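Local coordinates for AbiEi antitoxin C-terminal domain-containing protein (Mycobacterium tuberculosis, PDB 1ZEL) that probably binds DNA through a winged-helix domain and carries an AbiEi antitoxin C-terminal domain, although its exact cellular role is not established, at residues V31-E36 and G62-L67; S23-D28 and K35-Q40. All coordinates share one frame; numbering follows the deposited sequence.

Contact 1: residues V31-E36 and G62-L67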
ATOM      1  N   VAL A  31      -0.857  -6.247  18.313  1.00 20.78           N
ATOM      2  CA  VAL A  31      -1.467  -5.854  17.034  1.00 21.77           C
ATOM      3  C   VAL A  31      -2.142  -7.063  16.401  1.00 21.79           C
ATOM      4  O   VAL A  31      -3.268  -6.974  15.934  1.00 22.26           O
ATOM      5  CB  VAL A  31      -0.453  -5.341  16.012  1.00 21.76           C
ATOM      6  CG1 VAL A  31      -1.212  -4.756  14.801  1.00 21.71           C
ATOM      7  CG2 VAL A  31       0.443  -4.263  16.625  1.00 26.64           C
ATOM      8  N   VAL A  32      -1.430  -8.188  16.411  1.00 21.00           N
ATOM      9  CA  VAL A  32      -1.892  -9.439  15.840  1.00 20.53           C
ATOM     10  C   VAL A  32      -1.586 -10.512  16.884  1.00 20.53           C
ATOM     11  O   VAL A  32      -0.549 -10.443  17.542  1.00 19.06           O
ATOM     12  CB  VAL A  32      -1.083  -9.766  14.573  1.00 20.33           C
ATOM     13  CG1 VAL A  32      -1.318 -11.185  14.137  1.00 20.34           C
ATOM     14  CG2 VAL A  32      -1.394  -8.779  13.445  1.00 20.53           C
ATOM     15  N   VAL A  33      -2.494 -11.480  17.025  1.00 19.65           N
ATOM     16  CA  VAL A  33      -2.287 -12.626  17.901  1.00 20.37           C
ATOM     17  C   VAL A  33      -1.887 -13.834  17.066  1.00 19.52           C
ATOM     18  O   VAL A  33      -2.679 -14.292  16.254  1.00 19.11           O
ATOM     19  CB  VAL A  33      -3.613 -12.981  18.669  1.00 20.84           C
ATOM     20  CG1 VAL A  33      -3.396 -14.178  19.584  1.00 18.16           C
ATOM     21  CG2 VAL A  33      -4.084 -11.784  19.509  1.00 20.86           C
ATOM     22  N   THR A  34      -0.695 -14.378  17.287  1.00 19.57           N
ATOM     23  CA  THR A  34      -0.302 -15.608  16.606  1.00 20.23           C
ATOM     24  C   THR A  34      -0.812 -16.814  17.387  1.00 20.44           C
ATOM     25  O   THR A  34      -1.107 -16.713  18.584  1.00 20.86           O
ATOM     26  CB  THR A  34       1.228 -15.712  16.409  1.00 20.79           C
ATOM     27  OG1 THR A  34       1.867 -15.872  17.675  1.00 22.22           O
ATOM     28  CG2 THR A  34       1.772 -14.451  15.768  1.00 19.32           C
ATOM     29  N   LYS A  35      -0.892 -17.966  16.724  1.00 20.37           N
ATOM     30  CA  LYS A  35      -1.277 -19.186  17.401  1.00 21.25           C
ATOM     31  C   LYS A  35      -0.334 -19.514  18.571  1.00 20.32           C
ATOM     32  O   LYS A  35      -0.780 -19.994  19.618  1.00 19.52           O
ATOM     33  CB  LYS A  35      -1.335 -20.370  16.427  1.00 21.46           C
ATOM     34  CG  LYS A  35      -1.802 -21.632  17.136  1.00 24.29           C
ATOM     35  CD  LYS A  35      -2.123 -22.729  16.178  1.00 30.60           C
ATOM     36  CE  LYS A  35      -2.474 -23.988  16.927  1.00 34.91           C
ATOM     37  NZ  LYS A  35      -2.653 -25.055  15.917  1.00 36.35           N
ATOM     38  N   GLU A  36       0.956 -19.203  18.395  1.00 20.69           N
ATOM     39  CA  GLU A  36       1.969 -19.468  19.404  1.00 20.77           C
ATOM     40  C   GLU A  36       1.780 -18.576  20.614  1.00 21.37           C
ATOM     41  O   GLU A  36       2.006 -19.007  21.745  1.00 22.11           O
ATOM     42  CB  GLU A  36       3.365 -19.237  18.826  1.00 20.90           C
ATOM     43  CG  GLU A  36       3.780 -20.215  17.707  1.00 24.27           C
ATOM     44  CD  GLU A  36       3.339 -19.785  16.287  1.00 25.35           C
ATOM     45  OE1 GLU A  36       2.482 -18.894  16.132  1.00 24.52           O
ATOM     46  OE2 GLU A  36       3.862 -20.354  15.312  1.00 24.54           O
ATOM     47  N   GLY A  62     -16.364 -14.438  19.872  1.00 22.93           N
ATOM     48  CA  GLY A  62     -16.166 -13.126  19.225  1.00 21.81           C
ATOM     49  C   GLY A  62     -14.939 -12.351  19.638  1.00 21.96           C
ATOM     50  O   GLY A  62     -14.783 -11.179  19.254  1.00 22.16           O
ATOM     51  N   TRP A  63     -14.066 -12.998  20.414  1.00 20.78           N
ATOM     52  CA  TRP A  63     -12.868 -12.330  20.928  1.00 20.61           C
ATOM     53  C   TRP A  63     -11.713 -12.339  19.937  1.00 20.97           C
ATOM     54  O   TRP A  63     -10.911 -11.425  19.932  1.00 20.43           O
ATOM     55  CB  TRP A  63     -12.427 -12.971  22.262  1.00 19.76           C
ATOM     56  CG  TRP A  63     -13.340 -12.602  23.424  1.00 19.62           C
ATOM     57  CD1 TRP A  63     -14.267 -13.413  24.053  1.00 15.99           C
ATOM     58  CD2 TRP A  63     -13.419 -11.322  24.058  1.00 16.51           C
ATOM     59  NE1 TRP A  63     -14.902 -12.700  25.064  1.00 15.87           N
ATOM     60  CE2 TRP A  63     -14.398 -11.413  25.075  1.00 17.14           C
ATOM     61  CE3 TRP A  63     -12.756 -10.089  23.850  1.00 17.47           C
ATOM     62  CZ2 TRP A  63     -14.735 -10.320  25.891  1.00 19.56           C
ATOM     63  CZ3 TRP A  63     -13.085  -8.996  24.658  1.00 19.67           C
ATOM     64  CH2 TRP A  63     -14.086  -9.117  25.670  1.00 15.04           C
ATOM     65  N   LEU A  64     -11.602 -13.412  19.146  1.00 20.10           N
ATOM     66  CA  LEU A  64     -10.576 -13.544  18.116  1.00 19.78           C
ATOM     67  C   LEU A  64     -11.267 -13.617  16.758  1.00 21.17           C
ATOM     68  O   LEU A  64     -12.268 -14.331  16.604  1.00 20.43           O
ATOM     69  CB  LEU A  64      -9.763 -14.857  18.346  1.00 19.73           C
ATOM     70  CG  LEU A  64      -8.913 -14.927  19.615  1.00 18.98           C
ATOM     71  CD1 LEU A  64      -8.147 -16.265  19.656  1.00 18.57           C
ATOM     72  CD2 LEU A  64      -7.929 -13.717  19.750  1.00 16.21           C
ATOM     73  N   VAL A  65     -10.741 -12.887  15.778  1.00 20.60           N
ATOM     74  CA  VAL A  65     -11.254 -12.949  14.408  1.00 21.04           C
ATOM     75  C   VAL A  65     -10.096 -13.380  13.522  1.00 21.35           C
ATOM     76  O   VAL A  65      -8.997 -12.773  13.571  1.00 20.49           O
ATOM     77  CB  VAL A  65     -11.814 -11.600  13.945  1.00 20.78           C
ATOM     78  CG1 VAL A  65     -12.131 -11.615  12.436  1.00 20.97           C
ATOM     79  CG2 VAL A  65     -13.086 -11.252  14.746  1.00 19.00           C
ATOM     80  N   GLN A  66     -10.322 -14.446  12.763  1.00 20.70           N
ATOM     81  CA  GLN A  66      -9.271 -15.020  11.934  1.00 21.17           C
ATOM     82  C   GLN A  66      -8.773 -14.007  10.908  1.00 20.98           C
ATOM     83  O   GLN A  66      -9.572 -13.348  10.218  1.00 19.25           O
ATOM     84  CB  GLN A  66      -9.740 -16.307  11.249  1.00 21.90           C
ATOM     85  CG  GLN A  66      -8.599 -17.124  10.694  1.00 23.83           C
ATOM     86  CD  GLN A  66      -9.052 -18.484  10.209  1.00 32.81           C
ATOM     87  OE1 GLN A  66      -9.896 -19.130  10.829  1.00 33.01           O
ATOM     88  NE2 GLN A  66      -8.477 -18.935   9.099  1.00 36.07           N
ATOM     89  N   LEU A  67      -7.446 -13.885  10.808  1.00 19.31           N
ATOM     90  CA  LEU A  67      -6.846 -13.053   9.772  1.00 18.66           C
ATOM     91  C   LEU A  67      -6.377 -13.894   8.574  1.00 18.90           C
ATOM     92  O   LEU A  67      -6.296 -15.116   8.680  1.00 17.93           O
ATOM     93  CB  LEU A  67      -5.705 -12.209  10.360  1.00 17.85           C
ATOM     94  CG  LEU A  67      -6.139 -11.096  11.318  1.00 19.85           C
ATOM     95  CD1 LEU A  67      -4.870 -10.471  11.973  1.00 14.65           C
ATOM     96  CD2 LEU A  67      -7.059 -10.004  10.643  1.00 20.45           C
TER

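Contact 2: residues S23-D28 and K35-Q40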
ATOM      1  N   SER A  23      -8.063 -11.304  29.698  1.00 19.31           N
ATOM      2  CA  SER A  23      -7.540 -10.177  30.493  1.00 20.12           C
ATOM      3  C   SER A  23      -6.107  -9.842  30.105  1.00 20.12           C
ATOM      4  O   SER A  23      -5.712  -8.671  30.057  1.00 20.14           O
ATOM      5  CB  SER A  23      -7.641 -10.455  31.999  1.00 20.38           C
ATOM      6  OG  SER A  23      -8.978 -10.240  32.441  1.00 24.96           O
ATOM      7  N   GLY A  24      -5.328 -10.870  29.803  1.00 19.69           N
ATOM      8  CA  GLY A  24      -3.940 -10.668  29.390  1.00 19.72           C
ATOM      9  C   GLY A  24      -3.818  -9.986  28.035  1.00 20.29           C
ATOM     10  O   GLY A  24      -2.935  -9.136  27.833  1.00 21.00           O
ATOM     11  N   LEU A  25      -4.640 -10.423  27.085  1.00 19.32           N
ATOM     12  CA  LEU A  25      -4.737  -9.784  25.766  1.00 18.20           C
ATOM     13  C   LEU A  25      -5.282  -8.359  25.901  1.00 17.23           C
ATOM     14  O   LEU A  25      -4.806  -7.447  25.231  1.00 17.48           O
ATOM     15  CB  LEU A  25      -5.627 -10.625  24.839  1.00 17.62           C
ATOM     16  CG  LEU A  25      -4.959 -11.907  24.308  1.00 19.86           C
ATOM     17  CD1 LEU A  25      -6.006 -12.859  23.659  1.00 21.64           C
ATOM     18  CD2 LEU A  25      -3.860 -11.590  23.345  1.00 18.70           C
ATOM     19  N   ALA A  26      -6.264  -8.166  26.787  1.00 16.27           N
ATOM     20  CA  ALA A  26      -6.801  -6.815  27.049  1.00 16.78           C
ATOM     21  C   ALA A  26      -5.720  -5.866  27.633  1.00 16.90           C
ATOM     22  O   ALA A  26      -5.681  -4.669  27.295  1.00 17.28           O
ATOM     23  CB  ALA A  26      -7.969  -6.913  27.990  1.00 16.29           C
ATOM     24  N   ARG A  27      -4.842  -6.390  28.493  1.00 17.05           N
ATOM     25  CA  ARG A  27      -3.750  -5.584  29.055  1.00 18.35           C
ATOM     26  C   ARG A  27      -2.676  -5.276  27.997  1.00 19.30           C
ATOM     27  O   ARG A  27      -2.154  -4.148  27.915  1.00 18.80           O
ATOM     28  CB  ARG A  27      -3.093  -6.281  30.273  1.00 18.31           C
ATOM     29  CG  ARG A  27      -3.784  -6.055  31.622  1.00 23.97           C
ATOM     30  CD  ARG A  27      -2.929  -6.562  32.795  1.00 24.35           C
ATOM     31  NE  ARG A  27      -2.365  -7.889  32.520  1.00 24.87           N
ATOM     32  CZ  ARG A  27      -2.952  -9.037  32.821  1.00 28.14           C
ATOM     33  NH1 ARG A  27      -4.136  -9.042  33.446  1.00 29.77           N
ATOM     34  NH2 ARG A  27      -2.345 -10.184  32.498  1.00 29.23           N
ATOM     35  N   ASP A  28      -2.331  -6.296  27.214  1.00 18.89           N
ATOM     36  CA  ASP A  28      -1.160  -6.231  26.334  1.00 19.82           C
ATOM     37  C   ASP A  28      -1.459  -5.665  24.948  1.00 19.89           C
ATOM     38  O   ASP A  28      -0.584  -5.064  24.304  1.00 19.65           O
ATOM     39  CB  ASP A  28      -0.541  -7.632  26.186  1.00 18.94           C
ATOM     40  CG  ASP A  28       0.029  -8.157  27.491  1.00 22.95           C
ATOM     41  OD1 ASP A  28       0.167  -7.360  28.439  1.00 24.13           O
ATOM     42  OD2 ASP A  28       0.357  -9.360  27.553  1.00 23.75           O
ATOM     43  N   LYS A  35      -0.892 -17.966  16.724  1.00 20.37           N
ATOM     44  CA  LYS A  35      -1.277 -19.186  17.401  1.00 21.25           C
ATOM     45  C   LYS A  35      -0.334 -19.514  18.571  1.00 20.32           C
ATOM     46  O   LYS A  35      -0.780 -19.994  19.618  1.00 19.52           O
ATOM     47  CB  LYS A  35      -1.335 -20.370  16.427  1.00 21.46           C
ATOM     48  CG  LYS A  35      -1.802 -21.632  17.136  1.00 24.29           C
ATOM     49  CD  LYS A  35      -2.123 -22.729  16.178  1.00 30.60           C
ATOM     50  CE  LYS A  35      -2.474 -23.988  16.927  1.00 34.91           C
ATOM     51  NZ  LYS A  35      -2.653 -25.055  15.917  1.00 36.35           N
ATOM     52  N   GLU A  36       0.956 -19.203  18.395  1.00 20.69           N
ATOM     53  CA  GLU A  36       1.969 -19.468  19.404  1.00 20.77           C
ATOM     54  C   GLU A  36       1.780 -18.576  20.614  1.00 21.37           C
ATOM     55  O   GLU A  36       2.006 -19.007  21.745  1.00 22.11           O
ATOM     56  CB  GLU A  36       3.365 -19.237  18.826  1.00 20.90           C
ATOM     57  CG  GLU A  36       3.780 -20.215  17.707  1.00 24.27           C
ATOM     58  CD  GLU A  36       3.339 -19.785  16.287  1.00 25.35           C
ATOM     59  OE1 GLU A  36       2.482 -18.894  16.132  1.00 24.52           O
ATOM     60  OE2 GLU A  36       3.862 -20.354  15.312  1.00 24.54           O
ATOM     61  N   ASP A  37       1.404 -17.318  20.373  1.00 21.52           N
ATOM     62  CA  ASP A  37       1.134 -16.357  21.432  1.00 21.88           C
ATOM     63  C   ASP A  37      -0.083 -16.821  22.234  1.00 21.67           C
ATOM     64  O   ASP A  37      -0.082 -16.812  23.469  1.00 22.35           O
ATOM     65  CB  ASP A  37       0.896 -14.958  20.808  1.00 21.65           C
ATOM     66  CG  ASP A  37       0.583 -13.859  21.846  1.00 28.18           C
ATOM     67  OD1 ASP A  37       0.885 -14.035  23.046  1.00 36.15           O
ATOM     68  OD2 ASP A  37       0.034 -12.792  21.454  1.00 28.05           O
ATOM     69  N   LEU A  38      -1.136 -17.218  21.549  1.00 21.30           N
ATOM     70  CA  LEU A  38      -2.307 -17.725  22.261  1.00 21.22           C
ATOM     71  C   LEU A  38      -1.996 -19.002  23.038  1.00 19.93           C
ATOM     72  O   LEU A  38      -2.437 -19.142  24.180  1.00 20.43           O
ATOM     73  CB  LEU A  38      -3.494 -17.947  21.309  1.00 22.17           C
ATOM     74  CG  LEU A  38      -4.742 -18.032  22.189  1.00 28.28           C
ATOM     75  CD1 LEU A  38      -5.395 -16.654  22.351  1.00 27.18           C
ATOM     76  CD2 LEU A  38      -5.681 -19.054  21.680  1.00 37.55           C
ATOM     77  N   THR A  39      -1.245 -19.930  22.435  1.00 19.96           N
ATOM     78  CA  THR A  39      -0.859 -21.186  23.112  1.00 19.50           C
ATOM     79  C   THR A  39      -0.136 -20.919  24.444  1.00 19.43           C
ATOM     80  O   THR A  39      -0.443 -21.552  25.465  1.00 19.85           O
ATOM     81  CB  THR A  39       0.042 -22.091  22.201  1.00 19.35           C
ATOM     82  OG1 THR A  39      -0.669 -22.426  21.001  1.00 18.43           O
ATOM     83  CG2 THR A  39       0.414 -23.378  22.899  1.00 18.76           C
ATOM     84  N   GLN A  40       0.837 -20.008  24.421  1.00 19.86           N
ATOM     85  CA  GLN A  40       1.592 -19.628  25.595  1.00 19.86           C
ATOM     86  C   GLN A  40       0.684 -18.986  26.652  1.00 19.64           C
ATOM     87  O   GLN A  40       0.805 -19.279  27.831  1.00 18.75           O
ATOM     88  CB  GLN A  40       2.736 -18.677  25.199  1.00 21.07           C
ATOM     89  CG  GLN A  40       3.537 -18.070  26.356  1.00 24.78           C
ATOM     90  CD  GLN A  40       4.155 -19.090  27.289  1.00 35.96           C
ATOM     91  OE1 GLN A  40       4.247 -20.281  26.969  1.00 37.78           O
ATOM     92  NE2 GLN A  40       4.603 -18.622  28.456  1.00 35.81           N
TER

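Contact 1: residues V31-E36 and G62-L67
Val-32 meets Leu-67 and Val-33 meets Leu-64 at the small antiparallel sheet of a winged-helix domain. The two segments touch directly only through these apolar side chains, while strand 72-75, lying between the outermost strands 33-34 and 64-66, links them by hydrogen bonds. In the first pair CG2 of Val-32 lies 4.1 Å from CD1 of Leu-67, the two side chains crossing obliquely. The valine rotamer sets this up: chi1 of 167° turns CG1 away from the backbone N and leaves CG2 beside that N, opposite the carbonyl carbon, and it is CG2 that meets the leucine. In the second pair Val-33 points straight at the other segment, whereas Leu-64 starts off across that direction and only its end closes in. The central strand fixes the spacing through backbone hydrogen bonds of Val-33 with Trp-73 and of Val-65 with Ala-74, while its Thr-72 touches both Val-32 and Leu-67 and its Phe-75 packs on Val-33. Helix 51-61 lies against Leu-64 through Ile-55 and Leu-58; a Schellman motif ends this helix, with Gly-62 at positive phi as its C-prime residue, and turns the chain into strand 64-66. At the other segment Thr-34 is the N-cap of helix 35-44, its OG1 bonded to Asp-37 N. The Val-33 pair closes through CG2, 4.3 Å from CD2 of Leu-64.

Contact 2: residues S23-D28 and K35-Q40
Helices 19-28 and 35-44 of the winged-helix domain, the first two helices of this unit, face each other here through a leucine pair, illustrating how two helices consecutive in the chain, with only six residues between segments 23-28 and 35-40, pack through one apolar pair. The pair is Leu-25 and Leu-38, whose CA atoms lie 9.0 Å apart, the closest between the segments. Leu-25 points directly at the partner helix; Leu-38 leaves its backbone across that direction, and its end then swings nearer. Their CD1 methyls meet at 4.1 Å, the side chains crossing at about a right angle. On Leu-38, CG is anti to the backbone N (chi1 -162°), while chi2 of 92° departs from the usual staggered values and carries CD1 to Leu-25.

The other branch of Leu-25 borders a polar group: CD2 is 4.5 Å from OD2 of Asp-37, a loose approach to the carboxylate. Asp-37 OD1 forms a salt bridge with Arg-41 NE and Asp-28 OD2 makes one with NH2 of the same Arg-41, so one guanidinium group ties the end of helix 19-28 to helix 35-44 and probably eases the mutual repulsion of the two acids.

Both leucines rest on Val-33 of the strand that joins the helices. Around the pair, Phe-75 of strand 72-75 touches Leu-25, Ile-55 of helix 51-61 packs against Leu-38, and Pro-30 in the connecting loop lies against Leu-25 and Asp-37.

How the contacts relate
Contacts 1 and 2 belong to one hydrophobic core, with their centres about 9 Å apart. Along the chain, helix 19-28 comes first, then strand 33-34, helix 35-44, helix 51-61 and strand 64-66; contact 2 spans the first connection, and contact 1 spans the longer, mostly helical one. They share Lys-35 and Glu-36 at the start of helix 35-44. They also touch directly: Val-33 CG2 is 3.8 Å from Leu-25 CD2, and Leu-64 CD1 is 3.9 Å from Leu-38 CD1. Sheet and helices are thus packed into a single compact unit, consistent with the winged-helix domain through which this protein probably binds DNA.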